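Local coordinates for protein Glucanase/chitosanase (PDB 4ZY9) that binds chitosan as a CBM32 carbohydrate-binding module, one part of a larger enzyme that probably hydrolyses glycosidic bonds in chitosan and glucan, at residues A[8-13]-A[50-55]; A[58-63]-A[110-115]; A[72-77]-A[118-123]. The protein carries 1 engineered substitution. All blocks are in the same frame, centred on the assembly; numbering follows the deposited sequence. Where two conformers were deposited one is given.

Contact 1: residues A[8-13]-A[50-55]; sequences NLALNK and IYVNLG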
ATOM      1  N   ASN A   8       5.489  -5.490 -12.194  1.00  7.51           N
ATOM      2  CA  ASN A   8       4.837  -4.603 -11.180  1.00  6.28           C
ATOM      3  C   ASN A   8       3.759  -3.762 -11.808  1.00  6.48           C
ATOM      4  O   ASN A   8       4.047  -2.746 -12.558  1.00  8.03           O
ATOM      5  CB  ASN A   8       5.838  -3.764 -10.520  1.00  7.13           C
ATOM      6  CG  ASN A   8       5.235  -2.712  -9.605  1.00  6.06           C
ATOM      7  OD1 ASN A   8       4.093  -2.825  -9.174  1.00  5.60           O
ATOM      8  ND2 ASN A   8       6.026  -1.737  -9.243  1.00  6.29           N
ATOM      9  N   LEU A   9       2.509  -4.102 -11.578  1.00  6.14           N
ATOM     10  CA  LEU A   9       1.369  -3.462 -12.227  1.00  5.91           C
ATOM     11  C   LEU A   9       1.104  -2.075 -11.696  1.00  5.21           C
ATOM     12  O   LEU A   9       0.353  -1.282 -12.294  1.00  6.86           O
ATOM     13  CB  LEU A   9       0.076  -4.300 -12.000  1.00  6.44           C
ATOM     14  CG  LEU A   9       0.194  -5.718 -12.531  1.00  8.66           C
ATOM     15  CD1 LEU A   9      -0.974  -6.533 -11.976  1.00  9.87           C
ATOM     16  CD2 LEU A   9       0.447  -5.815 -14.013  1.00 10.53           C
ATOM     17  N   ALA A  10       1.719  -1.757 -10.562  1.00  5.04           N
ATOM     18  CA  ALA A  10       1.454  -0.487  -9.894  1.00  5.13           C
ATOM     19  C   ALA A  10       2.433   0.613 -10.221  1.00  5.13           C
ATOM     20  O   ALA A  10       2.285   1.746  -9.753  1.00  6.29           O
ATOM     21  CB  ALA A  10       1.456  -0.704  -8.386  1.00  5.13           C
ATOM     22  N   LEU A  11       3.489   0.269 -10.992  1.00  6.06           N
ATOM     23  CA  LEU A  11       4.539   1.290 -11.241  1.00  6.96           C
ATOM     24  C   LEU A  11       4.020   2.527 -11.938  1.00  6.69           C
ATOM     25  O   LEU A  11       3.373   2.468 -12.951  1.00  6.92           O
ATOM     26  CB  LEU A  11       5.644   0.584 -12.066  1.00  6.40           C
ATOM     27  CG  LEU A  11       6.854   1.456 -12.397  1.00  7.68           C
ATOM     28  CD1 LEU A  11       7.609   1.765 -11.110  1.00  7.96           C
ATOM     29  CD2 LEU A  11       7.728   0.849 -13.436  1.00  9.68           C
ATOM     30  N   ASN A  12       4.288   3.657 -11.367  1.00  7.52           N
ATOM     31  CA  ASN A  12       3.920   4.933 -12.009  0.50  8.64           C
ATOM     32  C   ASN A  12       2.428   5.186 -12.028  1.00 10.23           C
ATOM     33  O   ASN A  12       2.026   6.044 -12.785  1.00 11.96           O
ATOM     34  CB  ASN A  12       4.462   5.007 -13.467  0.50  8.95           C
ATOM     35  CG  ASN A  12       5.986   4.876 -13.550  0.50  9.70           C
ATOM     36  OD1 ASN A  12       6.517   4.195 -14.461  0.50 10.64           O
ATOM     37  ND2 ASN A  12       6.700   5.430 -12.555  0.50  9.19           N
ATOM     38  N   LYS A  13       1.604   4.415 -11.291  1.00  8.95           N
ATOM     39  CA  LYS A  13       0.173   4.572 -11.301  0.50  9.27           C
ATOM     40  C   LYS A  13      -0.220   5.577 -10.234  1.00  8.93           C
ATOM     41  O   LYS A  13       0.537   5.899  -9.337  1.00 10.89           O
ATOM     42  CB  LYS A  13      -0.483   3.274 -10.994  0.50  8.89           C
ATOM     43  CG  LYS A  13      -0.285   2.194 -12.020  0.50  9.30           C
ATOM     44  CD  LYS A  13      -0.819   2.575 -13.391  0.50 11.08           C
ATOM     45  CE  LYS A  13      -1.034   1.377 -14.234  0.50 13.33           C
ATOM     46  NZ  LYS A  13       0.314   0.949 -14.569  0.50 16.66           N
ATOM     47  N   ILE A  50      -2.999   3.680   2.163  1.00  3.70           N
ATOM     48  CA  ILE A  50      -2.596   4.118   0.876  1.00  3.37           C
ATOM     49  C   ILE A  50      -3.104   3.142  -0.131  1.00  3.80           C
ATOM     50  O   ILE A  50      -2.994   1.909   0.111  1.00  4.07           O
ATOM     51  CB  ILE A  50      -1.057   4.294   0.796  1.00  3.61           C
ATOM     52  CG1 ILE A  50      -0.611   4.793  -0.592  1.00  4.47           C
ATOM     53  CG2 ILE A  50      -0.307   3.026   1.208  1.00  3.58           C
ATOM     54  CD1 ILE A  50       0.760   5.344  -0.557  1.00  5.10           C
ATOM     55  N   TYR A  51      -3.634   3.570  -1.251  1.00  4.08           N
ATOM     56  CA  TYR A  51      -4.019   2.688  -2.311  1.00  4.08           C
ATOM     57  C   TYR A  51      -3.524   3.177  -3.634  1.00  3.78           C
ATOM     58  O   TYR A  51      -3.182   4.385  -3.816  1.00  5.16           O
ATOM     59  CB  TYR A  51      -5.553   2.372  -2.426  1.00  4.35           C
ATOM     60  CG  TYR A  51      -6.461   3.498  -2.811  1.00  4.96           C
ATOM     61  CD1 TYR A  51      -6.586   3.943  -4.117  1.00  5.44           C
ATOM     62  CD2 TYR A  51      -7.264   4.094  -1.897  1.00  5.21           C
ATOM     63  CE1 TYR A  51      -7.509   4.933  -4.455  1.00  5.63           C
ATOM     64  CE2 TYR A  51      -8.201   5.096  -2.248  1.00  6.10           C
ATOM     65  CZ  TYR A  51      -8.259   5.458  -3.518  1.00  5.39           C
ATOM     66  OH  TYR A  51      -9.205   6.449  -3.863  1.00  7.21           O
ATOM     67  N   VAL A  52      -3.424   2.284  -4.608  1.00  4.51           N
ATOM     68  CA  VAL A  52      -3.068   2.534  -6.001  1.00  4.57           C
ATOM     69  C   VAL A  52      -4.213   2.192  -6.891  1.00  4.53           C
ATOM     70  O   VAL A  52      -4.896   1.214  -6.692  1.00  4.84           O
ATOM     71  CB  VAL A  52      -1.766   1.818  -6.395  1.00  5.05           C
ATOM     72  CG1 VAL A  52      -1.855   0.334  -6.278  1.00  5.46           C
ATOM     73  CG2 VAL A  52      -1.277   2.277  -7.737  1.00  5.50           C
ATOM     74  N   ASN A  53      -4.405   3.040  -7.949  1.00  4.76           N
ATOM     75  CA  ASN A  53      -5.343   2.800  -9.043  1.00  4.75           C
ATOM     76  C   ASN A  53      -4.572   2.168 -10.141  1.00  6.10           C
ATOM     77  O   ASN A  53      -3.721   2.859 -10.777  1.00  6.42           O
ATOM     78  CB  ASN A  53      -5.945   4.164  -9.424  1.00  5.14           C
ATOM     79  CG  ASN A  53      -6.953   4.042 -10.555  1.00  5.91           C
ATOM     80  OD1 ASN A  53      -7.001   3.071 -11.255  1.00  7.63           O
ATOM     81  ND2 ASN A  53      -7.726   5.103 -10.764  1.00  7.24           N
ATOM     82  N   LEU A  54      -4.761   0.912 -10.397  1.00  5.97           N
ATOM     83  CA  LEU A  54      -4.069   0.231 -11.482  1.00  6.58           C
ATOM     84  C   LEU A  54      -4.451   0.668 -12.896  1.00  7.63           C
ATOM     85  O   LEU A  54      -3.796   0.268 -13.877  1.00  8.78           O
ATOM     86  CB  LEU A  54      -4.214  -1.286 -11.302  1.00  6.22           C
ATOM     87  CG  LEU A  54      -3.783  -1.906 -10.006  1.00  5.90           C
ATOM     88  CD1 LEU A  54      -4.091  -3.327 -10.001  1.00  6.59           C
ATOM     89  CD2 LEU A  54      -2.302  -1.624  -9.753  1.00  6.56           C
ATOM     90  N   GLY A  55      -5.473   1.493 -12.991  1.00  7.52           N
ATOM     91  CA  GLY A  55      -5.865   2.109 -14.294  1.00  9.02           C
ATOM     92  C   GLY A  55      -7.062   1.398 -14.888  1.00 11.93           C
ATOM     93  O   GLY A  55      -7.825   1.978 -15.651  1.00 13.82           O
TER

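Contact 2: residues A[58-63]-A[110-115]; sequences QTVNRV and RTAKYV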
ATOM      1  N   GLN A  58      -7.469  -5.559 -13.129  1.00  7.97           N
ATOM      2  CA  GLN A  58      -6.382  -6.445 -13.462  0.62  9.24           C
ATOM      3  C   GLN A  58      -6.380  -7.632 -12.523  1.00  7.61           C
ATOM      4  O   GLN A  58      -6.874  -7.534 -11.440  1.00  6.65           O
ATOM      5  CB  GLN A  58      -5.089  -5.682 -13.374  0.62 11.34           C
ATOM      6  CG  GLN A  58      -4.975  -4.675 -14.493  0.62 14.55           C
ATOM      7  CD  GLN A  58      -3.566  -4.651 -14.926  0.62 19.11           C
ATOM      8  OE1 GLN A  58      -2.821  -3.830 -14.456  0.62 22.19           O
ATOM      9  NE2 GLN A  58      -3.145  -5.645 -15.692  0.62 22.35           N
ATOM     10  N   THR A  59      -5.777  -8.757 -12.959  1.00  7.60           N
ATOM     11  CA  THR A  59      -5.570  -9.852 -12.116  1.00  8.04           C
ATOM     12  C   THR A  59      -4.442  -9.521 -11.148  1.00  7.03           C
ATOM     13  O   THR A  59      -3.369  -9.138 -11.638  1.00  8.33           O
ATOM     14  CB  THR A  59      -5.230 -11.075 -13.008  1.00 10.02           C
ATOM     15  OG1 THR A  59      -6.397 -11.365 -13.764  1.00 14.24           O
ATOM     16  CG2 THR A  59      -5.000 -12.225 -12.100  1.00 11.60           C
ATOM     17  N   VAL A  60      -4.637  -9.735  -9.908  1.00  6.26           N
ATOM     18  CA  VAL A  60      -3.622  -9.505  -8.914  0.70  6.27           C
ATOM     19  C   VAL A  60      -3.561 -10.663  -7.940  1.00  5.71           C
ATOM     20  O   VAL A  60      -4.612 -11.257  -7.506  1.00  7.15           O
ATOM     21  CB  VAL A  60      -3.800  -8.201  -8.156  0.70  7.30           C
ATOM     22  CG1 VAL A  60      -4.048  -7.012  -8.986  0.70  6.01           C
ATOM     23  CG2 VAL A  60      -4.959  -8.326  -7.321  0.70  9.01           C
ATOM     24  N   ASN A  61      -2.321 -11.086  -7.558  1.00  5.65           N
ATOM     25  CA  ASN A  61      -2.140 -12.125  -6.591  1.00  6.12           C
ATOM     26  C   ASN A  61      -1.042 -11.871  -5.611  1.00  5.24           C
ATOM     27  O   ASN A  61      -0.718 -12.742  -4.785  1.00  6.35           O
ATOM     28  CB  ASN A  61      -1.972 -13.452  -7.286  1.00  6.22           C
ATOM     29  CG  ASN A  61      -0.652 -13.541  -8.010  1.00  7.41           C
ATOM     30  OD1 ASN A  61       0.152 -12.670  -8.079  1.00  7.69           O
ATOM     31  ND2 ASN A  61      -0.421 -14.741  -8.612  1.00 12.00           N
ATOM     32  N   ARG A  62      -0.353 -10.703  -5.654  1.00  5.14           N
ATOM     33  CA  ARG A  62       0.823 -10.513  -4.808  1.00  4.68           C
ATOM     34  C   ARG A  62       1.051  -9.016  -4.560  1.00  4.61           C
ATOM     35  O   ARG A  62       0.873  -8.218  -5.500  1.00  4.40           O
ATOM     36  CB  ARG A  62       2.030 -11.188  -5.411  1.00  5.10           C
ATOM     37  CG  ARG A  62       3.321 -10.812  -4.855  1.00  5.19           C
ATOM     38  CD  ARG A  62       4.576 -11.398  -5.578  1.00  5.82           C
ATOM     39  NE  ARG A  62       5.839 -10.919  -5.063  1.00  5.79           N
ATOM     40  CZ  ARG A  62       6.855 -10.563  -5.845  1.00  6.67           C
ATOM     41  NH1 ARG A  62       6.860 -10.745  -7.141  1.00  6.26           N
ATOM     42  NH2 ARG A  62       7.964 -10.064  -5.258  1.00  6.91           N
ATOM     43  N   VAL A  63       1.455  -8.681  -3.358  1.00  4.53           N
ATOM     44  CA  VAL A  63       1.859  -7.312  -3.039  0.80  5.31           C
ATOM     45  C   VAL A  63       3.164  -7.372  -2.314  1.00  5.20           C
ATOM     46  O   VAL A  63       3.375  -8.215  -1.397  1.00  6.16           O
ATOM     47  CB  VAL A  63       0.844  -6.629  -2.088  0.80  5.36           C
ATOM     48  CG1 VAL A  63       1.342  -5.321  -1.508  0.80  6.00           C
ATOM     49  CG2 VAL A  63      -0.423  -6.312  -2.830  0.80  4.93           C
ATOM     50  N   ARG A 110      -7.274 -12.353  -7.529  1.00  6.66           N
ATOM     51  CA  ARG A 110      -8.493 -11.492  -7.558  0.80  7.47           C
ATOM     52  C   ARG A 110      -8.404 -10.583  -8.718  1.00  6.45           C
ATOM     53  O   ARG A 110      -7.318 -10.346  -9.291  1.00  7.98           O
ATOM     54  CB  ARG A 110      -8.575 -10.776  -6.216  0.80 11.34           C
ATOM     55  CG  ARG A 110      -9.362 -11.678  -5.260  0.80 12.15           C
ATOM     56  CD  ARG A 110      -9.558 -11.062  -3.979  0.80 10.99           C
ATOM     57  NE  ARG A 110      -9.768 -12.082  -2.969  0.80 10.24           N
ATOM     58  CZ  ARG A 110     -10.931 -12.478  -2.534  0.80  9.28           C
ATOM     59  NH1 ARG A 110     -12.016 -11.867  -2.938  0.80  9.37           N
ATOM     60  NH2 ARG A 110     -10.996 -13.458  -1.636  0.80  9.26           N
ATOM     61  N   THR A 111      -9.532 -10.019  -9.143  1.00  6.30           N
ATOM     62  CA  THR A 111      -9.535  -8.937 -10.117  0.80  6.39           C
ATOM     63  C   THR A 111      -9.735  -7.635  -9.315  1.00  5.20           C
ATOM     64  O   THR A 111     -10.636  -7.530  -8.482  1.00  5.81           O
ATOM     65  CB  THR A 111     -10.670  -9.010 -11.142  0.80  6.29           C
ATOM     66  OG1 THR A 111     -10.516 -10.300 -11.777  0.80  9.09           O
ATOM     67  CG2 THR A 111     -10.644  -7.848 -12.035  0.80  6.51           C
ATOM     68  N   ALA A 112      -8.824  -6.701  -9.529  1.00  5.24           N
ATOM     69  CA  ALA A 112      -8.878  -5.407  -8.794  1.00  5.77           C
ATOM     70  C   ALA A 112      -8.452  -4.283  -9.677  1.00  5.08           C
ATOM     71  O   ALA A 112      -7.583  -4.422 -10.520  1.00  5.48           O
ATOM     72  CB  ALA A 112      -7.927  -5.481  -7.583  1.00  7.43           C
ATOM     73  N   LYS A 113      -9.113  -3.160  -9.474  1.00  4.88           N
ATOM     74  CA  LYS A 113      -8.661  -1.880  -9.992  1.00  4.90           C
ATOM     75  C   LYS A 113      -7.863  -1.149  -8.931  1.00  4.37           C
ATOM     76  O   LYS A 113      -6.966  -0.330  -9.280  1.00  5.42           O
ATOM     77  CB  LYS A 113      -9.836  -1.044 -10.476  1.00  6.34           C
ATOM     78  CG  LYS A 113      -9.424   0.278 -11.086  1.00  6.49           C
ATOM     79  CD  LYS A 113     -10.587   1.040 -11.665  1.00  7.79           C
ATOM     80  CE  LYS A 113     -10.152   2.384 -12.162  1.00  8.91           C
ATOM     81  NZ  LYS A 113     -11.281   3.192 -12.690  1.00 10.51           N
ATOM     82  N   TYR A 114      -8.141  -1.350  -7.675  1.00  4.22           N
ATOM     83  CA  TYR A 114      -7.466  -0.674  -6.575  1.00  4.02           C
ATOM     84  C   TYR A 114      -6.905  -1.627  -5.558  1.00  4.10           C
ATOM     85  O   TYR A 114      -7.591  -2.622  -5.238  1.00  4.66           O
ATOM     86  CB  TYR A 114      -8.397   0.319  -5.860  1.00  4.90           C
ATOM     87  CG  TYR A 114      -9.114   1.291  -6.733  1.00  5.30           C
ATOM     88  CD1 TYR A 114      -8.547   2.478  -7.137  1.00  5.24           C
ATOM     89  CD2 TYR A 114     -10.370   0.986  -7.249  1.00  6.25           C
ATOM     90  CE1 TYR A 114      -9.218   3.415  -7.938  1.00  6.14           C
ATOM     91  CE2 TYR A 114     -11.062   1.914  -8.099  1.00  6.32           C
ATOM     92  CZ  TYR A 114     -10.475   3.079  -8.360  1.00  6.77           C
ATOM     93  OH  TYR A 114     -11.139   3.959  -9.236  1.00  8.28           O
ATOM     94  N   VAL A 115      -5.721  -1.345  -5.038  1.00  3.64           N
ATOM     95  CA  VAL A 115      -5.090  -2.221  -4.056  1.00  3.51           C
ATOM     96  C   VAL A 115      -4.632  -1.324  -2.896  1.00  3.59           C
ATOM     97  O   VAL A 115      -3.958  -0.291  -3.184  1.00  4.05           O
ATOM     98  CB  VAL A 115      -3.902  -2.991  -4.670  1.00  4.17           C
ATOM     99  CG1 VAL A 115      -3.281  -3.906  -3.609  1.00  4.74           C
ATOM    100  CG2 VAL A 115      -4.364  -3.755  -5.861  1.00  4.51           C
TER
HETATM  101  O   HOH W   1      -8.785 -10.023 -14.004  1.00 19.19           O

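Contact 3: residues A[72-77]-A[118-123]; sequences ASSYTI and HGTVRG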
ATOM      1  N   ALA A  72       4.033  -0.607   9.765  1.00  4.38           N
ATOM      2  CA  ALA A  72       2.798  -0.992  10.437  1.00  5.08           C
ATOM      3  C   ALA A  72       2.969  -2.374  11.011  1.00  5.45           C
ATOM      4  O   ALA A  72       3.434  -3.273  10.303  1.00  5.94           O
ATOM      5  CB  ALA A  72       1.671  -1.078   9.465  1.00  4.80           C
ATOM      6  N   SER A  73       2.675  -2.563  12.296  1.00  5.50           N
ATOM      7  CA  SER A  73       2.618  -3.875  12.871  1.00  6.75           C
ATOM      8  C   SER A  73       1.251  -4.518  12.721  1.00  6.05           C
ATOM      9  O   SER A  73       1.208  -5.753  12.714  1.00  7.49           O
ATOM     10  CB  SER A  73       3.070  -3.858  14.326  1.00  8.18           C
ATOM     11  OG  SER A  73       2.218  -3.101  15.136  1.00  9.77           O
ATOM     12  N   SER A  74       0.171  -3.721  12.610  1.00  5.06           N
ATOM     13  CA  SER A  74      -1.080  -4.265  12.219  1.00  5.36           C
ATOM     14  C   SER A  74      -1.496  -3.652  10.920  1.00  4.86           C
ATOM     15  O   SER A  74      -1.591  -2.396  10.938  1.00  4.98           O
ATOM     16  CB  SER A  74      -2.230  -4.113  13.277  1.00  4.75           C
ATOM     17  OG  SER A  74      -1.958  -4.878  14.437  1.00  6.07           O
ATOM     18  N   TYR A  75      -1.742  -4.403   9.899  1.00  4.39           N
ATOM     19  CA  TYR A  75      -2.289  -3.877   8.609  1.00  4.38           C
ATOM     20  C   TYR A  75      -2.953  -4.936   7.895  1.00  4.00           C
ATOM     21  O   TYR A  75      -2.766  -6.178   8.170  1.00  4.93           O
ATOM     22  CB  TYR A  75      -1.229  -3.230   7.776  1.00  4.41           C
ATOM     23  CG  TYR A  75      -0.168  -4.209   7.238  1.00  5.17           C
ATOM     24  CD1 TYR A  75      -0.336  -4.707   5.950  1.00  5.76           C
ATOM     25  CD2 TYR A  75       1.004  -4.469   7.914  1.00  4.79           C
ATOM     26  CE1 TYR A  75       0.615  -5.597   5.425  1.00  5.47           C
ATOM     27  CE2 TYR A  75       2.002  -5.263   7.327  1.00  5.42           C
ATOM     28  CZ  TYR A  75       1.747  -5.765   6.071  1.00  5.18           C
ATOM     29  OH  TYR A  75       2.677  -6.602   5.436  1.00  7.00           O
ATOM     30  N   THR A  76      -3.754  -4.545   6.926  1.00  4.25           N
ATOM     31  CA  THR A  76      -4.338  -5.447   5.934  0.80  4.34           C
ATOM     32  C   THR A  76      -3.944  -5.020   4.553  1.00  4.03           C
ATOM     33  O   THR A  76      -3.595  -3.818   4.306  1.00  4.48           O
ATOM     34  CB  THR A  76      -5.909  -5.469   6.015  0.80  4.49           C
ATOM     35  OG1 THR A  76      -6.374  -4.115   5.973  0.80  4.04           O
ATOM     36  CG2 THR A  76      -6.387  -5.998   7.447  0.80  5.58           C
ATOM     37  N   ILE A  77      -4.008  -5.949   3.652  1.00  4.11           N
ATOM     38  CA  ILE A  77      -4.004  -5.704   2.202  0.80  4.73           C
ATOM     39  C   ILE A  77      -5.393  -5.914   1.706  1.00  4.35           C
ATOM     40  O   ILE A  77      -5.994  -6.972   2.006  1.00  5.36           O
ATOM     41  CB  ILE A  77      -2.971  -6.581   1.436  0.80  5.50           C
ATOM     42  CG1 ILE A  77      -1.618  -6.405   1.974  0.80  6.53           C
ATOM     43  CG2 ILE A  77      -3.076  -6.292  -0.054  0.80  5.51           C
ATOM     44  CD1 ILE A  77      -1.063  -5.014   1.775  0.80  7.01           C
ATOM     45  N   HIS A 118      -3.997  -0.895   4.403  1.00  3.54           N
ATOM     46  CA  HIS A 118      -4.706  -0.207   5.472  1.00  3.77           C
ATOM     47  C   HIS A 118      -4.065  -0.574   6.801  1.00  3.63           C
ATOM     48  O   HIS A 118      -4.049  -1.742   7.155  1.00  4.31           O
ATOM     49  CB  HIS A 118      -6.215  -0.560   5.448  1.00  4.09           C
ATOM     50  CG  HIS A 118      -7.022   0.211   6.378  1.00  4.63           C
ATOM     51  ND1 HIS A 118      -7.135  -0.106   7.691  1.00  5.66           N
ATOM     52  CD2 HIS A 118      -7.679   1.376   6.202  1.00  4.95           C
ATOM     53  CE1 HIS A 118      -7.863   0.822   8.309  1.00  5.10           C
ATOM     54  NE2 HIS A 118      -8.193   1.730   7.423  1.00  5.84           N
ATOM     55  N   GLY A 119      -3.538   0.363   7.485  1.00  3.65           N
ATOM     56  CA  GLY A 119      -2.791   0.137   8.658  1.00  4.14           C
ATOM     57  C   GLY A 119      -3.468   0.638   9.891  1.00  5.05           C
ATOM     58  O   GLY A 119      -3.978   1.796   9.929  1.00  5.21           O
ATOM     59  N   THR A 120      -3.486  -0.130  10.981  1.00  4.72           N
ATOM     60  CA  THR A 120      -4.137   0.227  12.225  1.00  5.06           C
ATOM     61  C   THR A 120      -3.268   0.332  13.435  1.00  4.96           C
ATOM     62  O   THR A 120      -3.686   0.994  14.430  1.00  6.30           O
ATOM     63  CB  THR A 120      -5.363  -0.688  12.522  1.00  5.35           C
ATOM     64  OG1 THR A 120      -4.842  -1.997  12.673  1.00  6.19           O
ATOM     65  CG2 THR A 120      -6.425  -0.636  11.447  1.00  5.76           C
ATOM     66  N   VAL A 121      -2.112  -0.295  13.466  1.00  4.87           N
ATOM     67  CA  VAL A 121      -1.186  -0.213  14.582  1.00  5.30           C
ATOM     68  C   VAL A 121       0.231   0.039  13.987  1.00  6.21           C
ATOM     69  O   VAL A 121       0.663  -0.707  13.075  1.00  5.43           O
ATOM     70  CB  VAL A 121      -1.112  -1.445  15.520  1.00  6.26           C
ATOM     71  CG1 VAL A 121      -0.165  -1.223  16.672  1.00  6.69           C
ATOM     72  CG2 VAL A 121      -2.551  -1.816  16.035  1.00  6.58           C
ATOM     73  N   ARG A 122       0.915   1.038  14.500  1.00  6.14           N
ATOM     74  CA  ARG A 122       2.237   1.336  14.154  1.00  6.38           C
ATOM     75  C   ARG A 122       3.279   0.633  14.992  1.00  6.92           C
ATOM     76  O   ARG A 122       3.108   0.400  16.196  1.00  8.32           O
ATOM     77  CB  ARG A 122       2.504   2.846  14.323  1.00  5.68           C
ATOM     78  CG  ARG A 122       1.772   3.699  13.282  1.00  6.55           C
ATOM     79  CD  ARG A 122       1.723   5.201  13.683  1.00  6.70           C
ATOM     80  NE  ARG A 122       0.713   5.397  14.744  1.00  7.77           N
ATOM     81  CZ  ARG A 122       0.886   6.085  15.856  1.00  8.25           C
ATOM     82  NH1 ARG A 122       2.002   6.759  16.085  1.00  9.59           N
ATOM     83  NH2 ARG A 122      -0.138   6.071  16.731  1.00  9.12           N
ATOM     84  N   GLY A 123       4.385   0.307  14.348  1.00  7.41           N
ATOM     85  CA  GLY A 123       5.540  -0.255  15.042  1.00  7.61           C
ATOM     86  C   GLY A 123       6.389   0.781  15.731  1.00  8.25           C
ATOM     87  O   GLY A 123       7.394   0.326  16.510  1.00 10.35           O
TER
HETATM   88  O   HOH W   2       3.733  -2.675  17.411  1.00 20.65           O
HETATM   89  O   HOH W   3      -6.728  -2.809   8.370  1.00  6.78           O

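Contact 1: residues A[8-13]-A[50-55]
Leu54 lays its CD2 methyl against the backbone and side chains of Leu9 and Ala10: CD2 lies 3.7 Å from Leu9 O and 3.9 Å from Ala10 CA. The contact joins the N-terminal loop of an F5/8 type C beta-sandwich to the end of strand 48-54. In the loop, a type I turn from Asn8 to Leu11 overlaps a type II turn from Ala10 to Lys13. The first torsion of Leu54 sets CG opposite its own carbonyl carbon (chi1 -55°), and the branch reaches the loop from there although its CB does not point that way.

Two residues back along the strand, Val52 presents both methyls to Ala10. CG1 comes to 4.1 Å from Ala10 CB, and CG2 is equally near, so the small alanine methyl rests against the fork of the valine. Val135 of strand 129-136 also touches Ala10, while Val60 of strand 57-67 touches Leu54, so residues of the second sheet also line this apolar patch. Lys13 passes alongside the strand backbone, its CB 3.3 Å from Asn53 O. Its chain bends at chi2 and chi4, and in the conformer described NZ gives a hydrogen bond to Leu9 O at 3.2 Å. The donor stands above that carbonyl plane. As a second conformer was deposited, this link is less certain.

An Asx turn closes locally in each segment. Asn53 OD1 accepts from Gly55 N at 2.8 Å where the chain turns a corner, at Gly55. On the loop, Asn8 OD1 is shared by two backbone donors, Val135 N and Ala10 N, the latter at 3.0 Å and well above the plane of the amide carbonyl.

Contact 2: residues A[58-63]-A[110-115]
Gln58 and Ala112 exchange backbone hydrogen bonds across an antiparallel pair: Gln58 N reaches Ala112 O at 2.8 Å, and Ala112 N returns to Gln58 O at 2.9 Å. Val60 and Arg110 repeat the pattern, with Val60 N to Arg110 O at 2.8 Å and nearly straight (166° at the hydrogen). Between them Thr59 faces Thr111 as a non-hydrogen-bonded pair, and two CA-H...O contacts span it, from Thr111 CA to Gln58 O and from Thr59 CA to Arg110 O. With OG1 of both threonines anti to the carbonyl carbon, the hydroxyls lie on the same face and share one water, 2.7 Å from Thr59 OG1 and 2.8 Å from Thr111 OG1, although Thr111 has a second conformer.

On the other face of this pair, Val60 CG2 in the conformer described meets Ala112 CB at 4.1 Å; Leu54 and Val135 touch Val60, and Val79 touches Ala112. Further along, Val63 and Val115 belong to different sheets; in the Val63 conformer described, Val63 CG2 and Val115 CG1 pass each other 3.8 Å apart, with Phe133 touching both residues.

Two backbone irregularities accompany this change of partner. Asn61 and Arg62 both face Tyr136 of strand 129-136, a classic bulge. Segment 110-115 turns a corner at Lys113, and its direction over residues 110-112 makes 124° with strand 58-63. A chain that pairs in one sheet and then crosses to the facing one, with apolar side chains trapped between, is the construction of the galactose-binding-like beta-sandwich.

Contact 3: residues A[72-77]-A[118-123]
The imidazole of His118 stands beside Thr76, whose OG1 approaches the ring obliquely and lies 3.6 Å from His118 CB. The two side chains run the same way, and Trp49 brings a second ring to the histidine with the two planes nearly parallel. At ND1 the imidazole meets a water, 2.8 Å away, that also contacts Thr76 OG1 and donates to His118 O. CG of His118 is anti to the backbone N (chi1 -173°), which with the ring turn (chi2 -82°) brings ND1 to this water. Thr76 has a second conformer, so its share of the water bridge is conditional.

The phenol ring of Tyr75 takes the other face of the sheet. Tyr75 CB lies 3.2 Å from His118 O and also touches Gly119 CA, but the ring leads away toward Leu65 and Ile105 in the facing sheet, where its OH bonds to Asp103.

These residues lie on neighbouring antiparallel strands, 75-80 and 114-122, within one sheet of the CBM32 beta-sandwich. Thr76 and His118 form a hydrogen-bonded pair, with Thr76 N to His118 O at 2.8 Å and the donor in the carbonyl plane. Beyond Tyr75 and Gly119 the register slips twice, through classic bulges on both strands. Val121 O accepts a straight bond from Ser74 N (172°) and a weak one from Ser73 N. Ser74 O likewise takes Thr120 N at 3.0 Å and a weaker bond from Val121 N.

Over this bulged end the Val121 methyls divide between two serines: CG1 is 3.4 Å from Ser73 OG, while CG2 touches Ser74 OG and CB. Ser73 OG also binds a water at 2.8 Å, which donates weakly to Arg122 O.

Overall arrangement
Contact 1 closes along the chain before contacts 2 and 3 open, whereas the segments of the latter two alternate. Strand 114-122 is the common element: contacts 2 and 3 both use it, and strand 48-54 of contact 1 is its neighbour in the same sheet. Contacts 1 and 2, with centres about 10 Å apart, meet through probable backbone hydrogen bonds, such as Leu54 N to Lys113 O at 2.8 Å. Contact 3 lies about 19 Å from contact 2 between centres, yet Ile77 CG2 touches Val63 CG2 at 3.8 Å inside the sandwich. Contacts 1 and 3 fall on opposite sides of the chain's centre, with centres about 20 Å apart, so the contacts are spread across the sandwich.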